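Local coordinates for protein YchN (Escherichia coli, PDB 1JX7) that is of unknown function but assembles into a homohexamer, a dimer of trimers, and belongs to the DsrE/DsrF-like family, at residues I6-P12 against L39-A45; Y13-F19 against Y59-M64; L65-T69 against I93-E97. All blocks are in the same frame, centred on the assembly; numbering follows the deposited sequence.

Contact 1: I6-P12 against L39-A45; sequences IVANGAP and LFLMSDA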
# COMPACT_ATOMS: atom_id res chain seq x y z
N ILE A 6 11.52 -12.93 12.34
CA ILE A 6 11.23 -11.95 11.30
C ILE A 6 9.91 -12.33 10.65
O ILE A 6 9.72 -13.46 10.23
CB ILE A 6 12.33 -11.92 10.22
CG1 ILE A 6 13.53 -11.10 10.71
CG2 ILE A 6 11.77 -11.35 8.91
CD1 ILE A 6 14.59 -10.83 9.64
N VAL A 7 8.99 -11.38 10.58
CA VAL A 7 7.72 -11.67 9.94
C VAL A 7 7.64 -10.83 8.67
O VAL A 7 8.32 -9.81 8.54
CB VAL A 7 6.54 -11.33 10.87
CG1 VAL A 7 5.30 -12.08 10.42
CG2 VAL A 7 6.87 -11.72 12.30
N ALA A 8 6.84 -11.29 7.71
CA ALA A 8 6.69 -10.59 6.45
C ALA A 8 5.27 -10.74 5.90
O ALA A 8 4.70 -11.84 5.92
CB ALA A 8 7.71 -11.10 5.46
N ASN A 9 4.72 -9.63 5.42
CA ASN A 9 3.36 -9.60 4.86
C ASN A 9 3.39 -9.32 3.36
O ASN A 9 2.46 -9.67 2.64
CB ASN A 9 2.55 -8.49 5.56
CG ASN A 9 2.26 -8.80 7.01
OD1 ASN A 9 3.11 -9.31 7.74
ND2 ASN A 9 1.05 -8.48 7.46
N GLY A 10 4.46 -8.69 2.90
CA GLY A 10 4.57 -8.32 1.50
C GLY A 10 4.64 -9.37 0.39
O GLY A 10 5.30 -10.40 0.52
N ALA A 11 3.95 -9.08 -0.71
CA ALA A 11 3.96 -9.97 -1.87
C ALA A 11 5.31 -9.85 -2.54
O ALA A 11 5.85 -8.74 -2.67
CB ALA A 11 2.85 -9.57 -2.85
N PRO A 12 5.89 -10.98 -2.96
CA PRO A 12 7.20 -10.95 -3.62
C PRO A 12 7.20 -10.04 -4.84
O PRO A 12 6.19 -9.93 -5.54
CB PRO A 12 7.42 -12.41 -4.03
CG PRO A 12 6.61 -13.17 -3.04
CD PRO A 12 5.37 -12.35 -2.87
N LEU A 39 12.10 -17.19 10.29
CA LEU A 39 11.35 -16.37 9.34
C LEU A 39 9.93 -16.87 9.16
O LEU A 39 9.71 -18.02 8.79
CB LEU A 39 12.04 -16.41 7.97
CG LEU A 39 12.53 -15.13 7.28
CD1 LEU A 39 11.34 -14.24 6.93
CD2 LEU A 39 13.53 -14.41 8.19
N PHE A 40 8.97 -16.00 9.40
CA PHE A 40 7.58 -16.38 9.22
C PHE A 40 7.03 -15.51 8.11
O PHE A 40 7.36 -14.33 8.03
CB PHE A 40 6.80 -16.15 10.52
CG PHE A 40 5.45 -16.82 10.53
CD1 PHE A 40 4.34 -16.18 9.98
CD2 PHE A 40 5.32 -18.11 11.01
CE1 PHE A 40 3.11 -16.82 9.91
CE2 PHE A 40 4.09 -18.77 10.95
CZ PHE A 40 2.98 -18.12 10.40
N LEU A 41 6.21 -16.09 7.24
CA LEU A 41 5.62 -15.31 6.15
C LEU A 41 4.10 -15.43 6.19
O LEU A 41 3.56 -16.53 6.07
CB LEU A 41 6.13 -15.79 4.80
CG LEU A 41 7.65 -15.85 4.60
CD1 LEU A 41 7.97 -16.21 3.15
CD2 LEU A 41 8.27 -14.52 5.00
N MSE A 42 3.42 -14.30 6.36
CA MSE A 42 1.96 -14.26 6.42
C MSE A 42 1.38 -13.73 5.12
O MSE A 42 2.09 -13.33 4.21
CB MSE A 42 1.49 -13.38 7.58
CG MSE A 42 1.86 -13.89 8.96
SE MSE A 42 1.07 -12.98 10.28
CE MSE A 42 1.76 -11.35 10.03
N SER A 43 0.05 -13.74 5.05
CA SER A 43 -0.68 -13.24 3.93
C SER A 43 0.01 -13.38 2.58
O SER A 43 0.46 -14.48 2.24
CB SER A 43 -1.05 -11.78 4.14
OG SER A 43 0.11 -10.97 4.18
N ASP A 44 0.13 -12.31 1.80
CA ASP A 44 0.88 -12.20 0.55
C ASP A 44 2.31 -12.72 0.39
O ASP A 44 2.64 -13.29 -0.67
CB ASP A 44 0.85 -10.79 0.04
CG ASP A 44 -0.55 -10.24 -0.07
OD1 ASP A 44 -0.69 -9.10 -0.54
OD2 ASP A 44 -1.50 -10.96 0.31
N ALA A 45 3.15 -12.56 1.40
CA ALA A 45 4.55 -13.01 1.33
C ALA A 45 4.64 -14.53 1.19
O ALA A 45 5.72 -15.08 1.03
CB ALA A 45 5.33 -12.55 2.59

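Contact 2: Y13-F19 against Y59-M64; sequences YGSESLF and YNIQQM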
# COMPACT_ATOMS: atom_id res chain seq x y z
N TYR A 13 8.30 -9.36 -5.11
CA TYR A 13 8.48 -8.51 -6.29
C TYR A 13 7.57 -7.32 -6.52
O TYR A 13 7.98 -6.35 -7.14
CB TYR A 13 8.34 -9.37 -7.53
CG TYR A 13 9.30 -10.50 -7.55
CD1 TYR A 13 10.65 -10.29 -7.77
CD2 TYR A 13 8.86 -11.82 -7.33
CE1 TYR A 13 11.57 -11.35 -7.76
CE2 TYR A 13 9.77 -12.88 -7.32
CZ TYR A 13 11.13 -12.64 -7.54
OH TYR A 13 12.01 -13.69 -7.53
N GLY A 14 6.35 -7.41 -6.04
CA GLY A 14 5.43 -6.33 -6.25
C GLY A 14 5.78 -5.24 -5.24
O GLY A 14 5.71 -4.05 -5.55
N SER A 15 6.14 -5.69 -4.08
CA SER A 15 6.52 -4.79 -2.99
C SER A 15 8.03 -4.73 -2.89
O SER A 15 8.75 -5.28 -3.72
CB SER A 15 5.94 -5.29 -1.65
OG SER A 15 6.51 -6.53 -1.23
N GLU A 16 8.51 -4.06 -1.85
CA GLU A 16 9.95 -3.95 -1.61
C GLU A 16 10.19 -4.52 -0.21
O GLU A 16 11.26 -5.04 0.09
CB GLU A 16 10.36 -2.48 -1.66
CG GLU A 16 11.85 -2.27 -1.61
CD GLU A 16 12.39 -1.70 -2.90
OE1 GLU A 16 12.87 -0.54 -2.89
OE2 GLU A 16 12.33 -2.42 -3.92
N SER A 17 9.17 -4.41 0.63
CA SER A 17 9.24 -4.86 2.01
C SER A 17 9.72 -6.30 2.16
O SER A 17 10.57 -6.58 2.99
CB SER A 17 7.87 -4.69 2.66
OG SER A 17 6.84 -5.15 1.79
N LEU A 18 9.19 -7.21 1.36
CA LEU A 18 9.58 -8.60 1.44
C LEU A 18 11.06 -8.73 1.09
O LEU A 18 11.82 -9.39 1.81
CB LEU A 18 8.75 -9.43 0.47
CG LEU A 18 8.68 -10.94 0.70
CD1 LEU A 18 8.10 -11.58 -0.55
CD2 LEU A 18 10.06 -11.51 1.00
N PHE A 19 11.46 -8.10 -0.01
CA PHE A 19 12.84 -8.13 -0.46
C PHE A 19 13.75 -7.61 0.65
O PHE A 19 14.80 -8.21 0.92
CB PHE A 19 13.00 -7.25 -1.70
CG PHE A 19 14.43 -7.03 -2.12
CD1 PHE A 19 15.27 -8.12 -2.39
CD2 PHE A 19 14.95 -5.75 -2.23
CE1 PHE A 19 16.60 -7.92 -2.77
CE2 PHE A 19 16.26 -5.53 -2.61
CZ PHE A 19 17.10 -6.62 -2.87
N TYR A 59 16.32 -8.65 -8.52
CA TYR A 59 16.54 -9.67 -7.51
C TYR A 59 15.70 -10.93 -7.69
O TYR A 59 14.69 -10.94 -8.41
CB TYR A 59 16.37 -9.09 -6.10
CG TYR A 59 15.01 -8.53 -5.75
CD1 TYR A 59 13.91 -9.37 -5.56
CD2 TYR A 59 14.82 -7.15 -5.60
CE1 TYR A 59 12.66 -8.85 -5.22
CE2 TYR A 59 13.59 -6.62 -5.27
CZ TYR A 59 12.51 -7.47 -5.07
OH TYR A 59 11.30 -6.93 -4.74
N ASN A 60 16.13 -12.00 -7.03
CA ASN A 60 15.45 -13.28 -7.10
C ASN A 60 15.16 -13.80 -5.70
O ASN A 60 16.02 -14.38 -5.03
CB ASN A 60 16.29 -14.28 -7.87
CG ASN A 60 15.55 -15.55 -8.15
OD1 ASN A 60 14.87 -15.67 -9.17
ND2 ASN A 60 15.66 -16.51 -7.24
N ILE A 61 13.92 -13.59 -5.26
CA ILE A 61 13.47 -13.99 -3.96
C ILE A 61 13.69 -15.47 -3.68
O ILE A 61 13.98 -15.87 -2.54
CB ILE A 61 12.02 -13.60 -3.81
CG1 ILE A 61 11.96 -12.08 -3.61
CG2 ILE A 61 11.35 -14.34 -2.68
CD1 ILE A 61 10.67 -11.45 -4.02
N GLN A 62 13.60 -16.29 -4.72
CA GLN A 62 13.80 -17.71 -4.53
C GLN A 62 15.20 -17.96 -4.00
O GLN A 62 15.38 -18.68 -3.02
CB GLN A 62 13.62 -18.44 -5.85
CG GLN A 62 12.92 -19.75 -5.69
CD GLN A 62 13.41 -20.78 -6.66
OE1 GLN A 62 14.46 -21.38 -6.47
NE2 GLN A 62 12.64 -21.00 -7.73
N GLN A 63 16.20 -17.36 -4.64
CA GLN A 63 17.60 -17.51 -4.25
C GLN A 63 17.88 -17.03 -2.84
O GLN A 63 18.64 -17.66 -2.11
CB GLN A 63 18.52 -16.75 -5.22
CG GLN A 63 19.98 -16.68 -4.73
CD GLN A 63 20.83 -15.68 -5.52
OE1 GLN A 63 21.27 -15.97 -6.64
NE2 GLN A 63 21.05 -14.51 -4.94
N MSE A 64 17.27 -15.91 -2.46
CA MSE A 64 17.47 -15.36 -1.12
C MSE A 64 16.92 -16.29 -0.04
O MSE A 64 17.41 -16.30 1.09
CB MSE A 64 16.82 -13.96 -1.03
CG MSE A 64 17.56 -12.90 -1.85
SE MSE A 64 16.72 -11.33 -1.92
CE MSE A 64 15.41 -11.82 -2.79
O HOH W 1 9.70 -8.07 -2.69

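Contact 3: L65-T69 against I93-E97; sequences LEILT and IDGVE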
# COMPACT_ATOMS: atom_id res chain seq x y z
N LEU A 65 15.91 -17.08 -0.40
CA LEU A 65 15.34 -18.02 0.55
C LEU A 65 16.20 -19.28 0.64
O LEU A 65 16.28 -19.91 1.68
CB LEU A 65 13.90 -18.39 0.13
CG LEU A 65 12.88 -17.35 0.59
CD1 LEU A 65 11.51 -17.67 -0.00
CD2 LEU A 65 12.82 -17.33 2.12
N GLU A 66 16.84 -19.64 -0.47
CA GLU A 66 17.68 -20.82 -0.48
C GLU A 66 18.95 -20.51 0.31
O GLU A 66 19.49 -21.38 1.01
CB GLU A 66 18.00 -21.21 -1.93
CG GLU A 66 16.73 -21.38 -2.74
CD GLU A 66 16.95 -22.04 -4.08
OE1 GLU A 66 17.87 -21.62 -4.81
OE2 GLU A 66 16.19 -22.98 -4.40
N ILE A 67 19.41 -19.27 0.22
CA ILE A 67 20.58 -18.82 0.96
C ILE A 67 20.29 -18.97 2.45
O ILE A 67 21.15 -19.38 3.23
CB ILE A 67 20.91 -17.33 0.66
CG1 ILE A 67 21.31 -17.16 -0.80
CG2 ILE A 67 22.03 -16.85 1.57
CD1 ILE A 67 21.58 -15.73 -1.19
N LEU A 68 19.06 -18.63 2.86
CA LEU A 68 18.67 -18.73 4.25
C LEU A 68 18.34 -20.16 4.68
O LEU A 68 18.68 -20.56 5.79
CB LEU A 68 17.46 -17.83 4.53
CG LEU A 68 17.68 -16.32 4.76
CD1 LEU A 68 16.33 -15.61 4.76
CD2 LEU A 68 18.40 -16.10 6.08
N THR A 69 17.69 -20.94 3.82
CA THR A 69 17.36 -22.30 4.22
C THR A 69 18.58 -23.22 4.21
O THR A 69 18.62 -24.20 4.95
CB THR A 69 16.22 -22.93 3.36
OG1 THR A 69 16.69 -23.21 2.04
CG2 THR A 69 15.02 -22.00 3.30
N ILE A 93 10.00 -24.20 -2.23
CA ILE A 93 11.46 -24.16 -2.25
C ILE A 93 11.86 -25.04 -1.08
O ILE A 93 11.13 -25.14 -0.09
CB ILE A 93 11.96 -22.72 -2.03
CG1 ILE A 93 11.34 -21.80 -3.08
CG2 ILE A 93 13.47 -22.68 -2.10
CD1 ILE A 93 11.71 -20.33 -2.92
N ASP A 94 13.02 -25.68 -1.18
CA ASP A 94 13.48 -26.59 -0.13
C ASP A 94 13.06 -26.31 1.31
O ASP A 94 11.93 -26.61 1.69
CB ASP A 94 15.01 -26.72 -0.19
CG ASP A 94 15.46 -27.54 -1.39
OD1 ASP A 94 14.84 -28.60 -1.64
OD2 ASP A 94 16.44 -27.14 -2.06
N GLY A 95 13.97 -25.76 2.11
CA GLY A 95 13.65 -25.51 3.51
C GLY A 95 12.33 -24.84 3.84
O GLY A 95 11.91 -24.85 4.99
N VAL A 96 11.67 -24.25 2.84
CA VAL A 96 10.41 -23.57 3.08
C VAL A 96 9.33 -24.54 3.53
O VAL A 96 9.19 -25.62 2.96
CB VAL A 96 9.96 -22.84 1.80
CG1 VAL A 96 8.51 -22.36 1.94
CG2 VAL A 96 10.89 -21.67 1.53
N GLU A 97 8.56 -24.17 4.55
CA GLU A 97 7.49 -25.03 5.05
C GLU A 97 6.23 -24.30 5.49
O GLU A 97 6.23 -23.08 5.69
CB GLU A 97 8.01 -25.90 6.19
CG GLU A 97 8.91 -27.00 5.71
CD GLU A 97 9.52 -27.79 6.85
OE1 GLU A 97 8.74 -28.27 7.69
OE2 GLU A 97 10.77 -27.91 6.89

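Contact 1: I6-P12 against L39-A45
I6 and L39 lie side by side on neighbouring parallel strands, 3-8 and 36-41, whose short segments run at 18° to each other. Both isobutyl methyls of L39 reach CG2 of I6, CD1 at 3.5 Å, and CD2 also lies against I6 CB. The strands are joined by F40 N to I6 O (2.8 Å, 176° at the hydrogen), while the return bond from A8 N to F40 O is weak. The pairing continues with M42 N donating to A8 O at 2.8 Å.

M42, a selenomethionine, lies on the same side of the sheet as V7 and F40. Its CB is 3.9 Å from A8 O. CG is anti to its own carbonyl carbon, close to the backbone N, and comes in the plane of the F40 ring at its edge, with V7 CG1 also nearby. From there the chain bends at chi3 (-63°), and the selenium brings the CE methyl against both V7 CG1, at 3.6 Å, and the amide of N9, whose OD1 is 3.4 Å away. N9 and M42 thus run alongside each other, pointing the same way. Farther on, N9 O receives a weak bond from A45 N, and the A11 and D44 CB atoms meet at 3.7 Å. The carboxylate of D44 is committed to a salt bridge with R85.

The two strands flank helix 17-31 in sequence as a beta-alpha-beta unit. I6 and L39 both pack on A25 of that helix, whereas F40 and M42 meet L104 of helix 101-107, so helices cover both faces here; on the next strand, 75-78, L41 touches L77 and F40 touches C78.

Contact 2: Y13-F19 against Y59-M64
F19 and Y59 form an offset stack, with ring centroids 3.7 Å apart and planes only 4° from parallel. CD2 of Y59 lies over the middle of the F19 face, and CD1 of F19 over that of Y59; F19 CB adds a CH-pi contact near the phenolic end. The Y59 ring gets there through chi1 62°, which sets CG between its backbone N and carbonyl carbon and swings the ring over F19. At the edge of the F19 ring sits the selenium of M64, 3.5 Å from CE1, a Met-aromatic contact. A second tight spot is the Y13 ring, where CD1 of I61 stands almost on the ring normal, 3.5 Å from the centroid.

The Y13 and Y59 rings fit less fully. They are near parallel but slid apart, centroids 5.5 Å from each other, and meet along their margins, Y13 CD1 to Y59 CE1 at 3.6 Å, with little face overlap. At the phenol end of Y59 a water lies 2.8 Å from OH and weakly accepts from Y13 N and F19 N. Across the subunit boundary, Y59 packs on E57 of the fourth subunit.

Y13 OH accepts a bond from I61 N (3.0 Å) and is also hydrogen-bonded to OE1 of Q53. With an alanine here, the I61 methyl would be likely to lose its aromatic face, and I61 N and Q53 OE1 their hydroxyl mate. The chemistry is therefore mixed: aromatic and aliphatic surfaces join the loop and first turn of helix 17-31 to the start of helix 61-70, while one phenol engages a first-turn N-H that has no acceptor from within its own helix.

Contact 3: L65-T69 against I93-E97
T69 rests on G95: its CB is 3.6 Å from G95 CA, and its CG2 methyl reaches over the same backbone. Chi1 of 71° sets OG1 between the backbone N and the carbonyl carbon, turned back to make a weak hydrogen bond with L65 O one helical turn earlier, and leaves CG2 anti to the carbonyl carbon. The absence of a side chain on G95 is consistent with this close approach of loop to helix.

Nearer the start of the helix segment, I93 splits its two branches between E66 and L65. CG2, anti to the backbone N, meets CG of E66 at 3.6 Å, the aliphatic part of a glutamate that extends beyond CG. CD1, at the tip of an extended branch (chi2 177°), meets L65 CD1 at 4.0 Å, the two side chains crossing at about a right angle. The same L65 methyl is 4.3 Å from CG2 of V96.

L65, T69 and V96 all also touch V75 of strand 75-78. Helix 61-70 thus packs against the parallel sheet, as in alpha/beta folds, and here the loop before edge strand 96-99 packs on the same helix.

Overall arrangement
Contacts 1 and 2 have centres about 11 Å apart and touch directly: the P12 ring, leaving strand 3-8, meets the same I61 methyl that covers Y13, with P12 CB 3.4 Å from I61 CD1. Their segments alternate along the chain, so helix 17-31 follows contact 1's first strand and carries contact 2. Contacts 2 and 3, about 13 Å apart between centres, share helix 61-70, and Q62 packs on I93 where they join. Contacts 1 and 3, about 14 Å apart, do not touch but reach the same parallel sheet. Contacts 1 and 2 also border other subunits of the hexamer, whereas contact 3 stays within its own chain. No ligand marks a site among them.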